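Local coordinates for tight junction protein ZO-3 (Homo sapiens, PDB 3KFV) that is a scaffold, seen here as its SH3 and guanylate kinase-like part, that links tight-junction membrane proteins such as claudins and occludin to the actin cytoskeleton, at residues F23-V28 against A124-G129. Sequence-based numbering, arbitrary orientation.
Sequences FTRGDV and ALTRQG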
loop_
_atom_site.group_PDB
_atom_site.type_symbol
_atom_site.label_atom_id
_atom_site.label_comp_id
_atom_site.label_asym_id
_atom_site.label_seq_id
_atom_site.Cartn_x
_atom_site.Cartn_y
_atom_site.Cartn_z
ATOM N N PHE A 23 -13.554 -4.644 -11.513
ATOM C CA PHE A 23 -12.201 -4.598 -10.979
ATOM C C PHE A 23 -11.323 -3.508 -11.575
ATOM O O PHE A 23 -11.671 -2.870 -12.578
ATOM C CB PHE A 23 -11.511 -5.963 -11.078
ATOM C CG PHE A 23 -11.479 -6.543 -12.463
ATOM C CD1 PHE A 23 -12.171 -7.706 -12.754
ATOM C CD2 PHE A 23 -10.736 -5.947 -13.463
ATOM C CE1 PHE A 23 -12.130 -8.258 -14.023
ATOM C CE2 PHE A 23 -10.695 -6.494 -14.733
ATOM C CZ PHE A 23 -11.395 -7.649 -15.011
ATOM N N THR A 24 -10.173 -3.320 -10.940
ATOM C CA THR A 24 -9.235 -2.272 -11.296
ATOM C C THR A 24 -7.840 -2.869 -11.357
ATOM O O THR A 24 -7.553 -3.844 -10.669
ATOM C CB THR A 24 -9.275 -1.146 -10.232
ATOM O OG1 THR A 24 -10.466 -0.369 -10.411
ATOM C CG2 THR A 24 -8.051 -0.231 -10.320
ATOM N N ARG A 25 -6.973 -2.302 -12.188
ATOM C CA ARG A 25 -5.565 -2.687 -12.161
ATOM C C ARG A 25 -5.084 -2.951 -10.731
ATOM O O ARG A 25 -5.070 -2.044 -9.894
ATOM C CB ARG A 25 -4.699 -1.602 -12.797
ATOM C CG ARG A 25 -4.762 -1.573 -14.296
ATOM C CD ARG A 25 -3.990 -0.397 -14.850
ATOM N NE ARG A 25 -3.625 -0.615 -16.245
ATOM C CZ ARG A 25 -4.472 -0.528 -17.267
ATOM N NH1 ARG A 25 -5.746 -0.234 -17.053
ATOM N NH2 ARG A 25 -4.046 -0.740 -18.505
ATOM N N GLY A 26 -4.701 -4.195 -10.457
ATOM C CA GLY A 26 -4.112 -4.542 -9.178
ATOM C C GLY A 26 -4.990 -5.395 -8.283
ATOM O O GLY A 26 -4.498 -6.023 -7.348
ATOM N N ASP A 27 -6.290 -5.417 -8.552
ATOM C CA ASP A 27 -7.199 -6.250 -7.777
ATOM C C ASP A 27 -6.841 -7.720 -7.936
ATOM O O ASP A 27 -6.298 -8.128 -8.958
ATOM C CB ASP A 27 -8.649 -6.001 -8.188
ATOM C CG ASP A 27 -9.218 -4.727 -7.575
ATOM O OD1 ASP A 27 -8.924 -4.452 -6.392
ATOM O OD2 ASP A 27 -9.963 -4.003 -8.274
ATOM N N VAL A 28 -7.134 -8.511 -6.909
ATOM C CA VAL A 28 -6.795 -9.927 -6.918
ATOM C C VAL A 28 -8.039 -10.770 -6.689
ATOM O O VAL A 28 -8.887 -10.437 -5.864
ATOM C CB VAL A 28 -5.726 -10.273 -5.850
ATOM C CG1 VAL A 28 -5.484 -11.767 -5.808
ATOM C CG2 VAL A 28 -4.421 -9.539 -6.133
ATOM N N ALA A 124 0.372 3.292 -17.408
ATOM C CA ALA A 124 1.746 3.420 -17.879
ATOM C C ALA A 124 2.636 2.344 -17.257
ATOM O O ALA A 124 3.592 1.868 -17.878
ATOM C CB ALA A 124 2.287 4.804 -17.575
ATOM N N LEU A 125 2.321 1.964 -16.022
ATOM C CA LEU A 125 3.074 0.916 -15.354
ATOM C C LEU A 125 2.754 -0.465 -15.927
ATOM O O LEU A 125 3.649 -1.300 -16.046
ATOM C CB LEU A 125 2.846 0.962 -13.844
ATOM C CG LEU A 125 3.522 2.129 -13.114
ATOM C CD1 LEU A 125 3.067 2.196 -11.659
ATOM C CD2 LEU A 125 5.044 2.021 -13.204
ATOM N N THR A 126 1.496 -0.706 -16.294
ATOM C CA THR A 126 1.132 -1.984 -16.904
ATOM C C THR A 126 1.928 -2.216 -18.177
ATOM O O THR A 126 2.307 -3.340 -18.487
ATOM C CB THR A 126 -0.355 -2.083 -17.269
ATOM O OG1 THR A 126 -1.156 -1.564 -16.205
ATOM C CG2 THR A 126 -0.734 -3.541 -17.531
ATOM N N ARG A 127 2.171 -1.145 -18.920
ATOM C CA ARG A 127 2.972 -1.236 -20.132
ATOM C C ARG A 127 4.435 -1.428 -19.765
ATOM O O ARG A 127 5.063 -2.409 -20.171
ATOM C CB ARG A 127 2.791 0.012 -21.001
ATOM C CG ARG A 127 1.448 0.076 -21.718
ATOM C CD ARG A 127 1.256 -1.131 -22.634
ATOM N N GLN A 128 4.971 -0.499 -18.979
ATOM C CA GLN A 128 6.372 -0.567 -18.573
ATOM C C GLN A 128 6.694 -1.874 -17.846
ATOM O O GLN A 128 7.846 -2.309 -17.829
ATOM C CB GLN A 128 6.754 0.652 -17.722
ATOM C CG GLN A 128 6.742 1.967 -18.511
ATOM C CD GLN A 128 6.762 3.199 -17.624
ATOM O OE1 GLN A 128 6.506 3.117 -16.419
ATOM N NE2 GLN A 128 7.063 4.354 -18.218
ATOM N N GLY A 129 5.670 -2.500 -17.267
ATOM C CA GLY A 129 5.832 -3.762 -16.563
ATOM C C GLY A 129 5.570 -4.981 -17.434
ATOM O O GLY A 129 5.955 -6.099 -17.086
#
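Arg-25 reaches from a type II beta turn of the SH3 domain, Thr-24 to Asp-27, to Thr-126 on the short helix 123-129, which leads into strand 134-141 of the SH3-side sheet, as in the split SH3 fold of MAGUK proteins; this one side-chain pair makes the contact between the two segments. The arginine runs extended from CG to NE and spans the gap between backbones whose CA atoms, at Arg-25 and Thr-126, lie 8.2 Å apart. Its guanidinium meets the threonine by the NE edge: NE donates to Thr-126 OG1 over 2.6 Å, with the hydroxyl oxygen near the guanidinium plane and an N-H...O angle of 157°. The two side chains cross obliquely, and Thr-126 brings OG1 to NE by setting it anti to its own carbonyl carbon (chi1 -44°). Tyr-215 OH, on helix 207-215 of the guanylate kinase-like domain, also hydrogen-bonds this hydroxyl. NH1 makes salt bridges with Glu-12, in the loop after strand 5-9, and with Glu-79 on helix 69-82. A leucine in place of Arg-25 would probably leave both glutamates without this cationic mate and deprive the Thr-126 hydroxyl of a donor. Within the turn, Asp-27 OD2 accepts the Thr-24 N-H at 2.8 Å on its anti side, 22° out of the carboxylate plane.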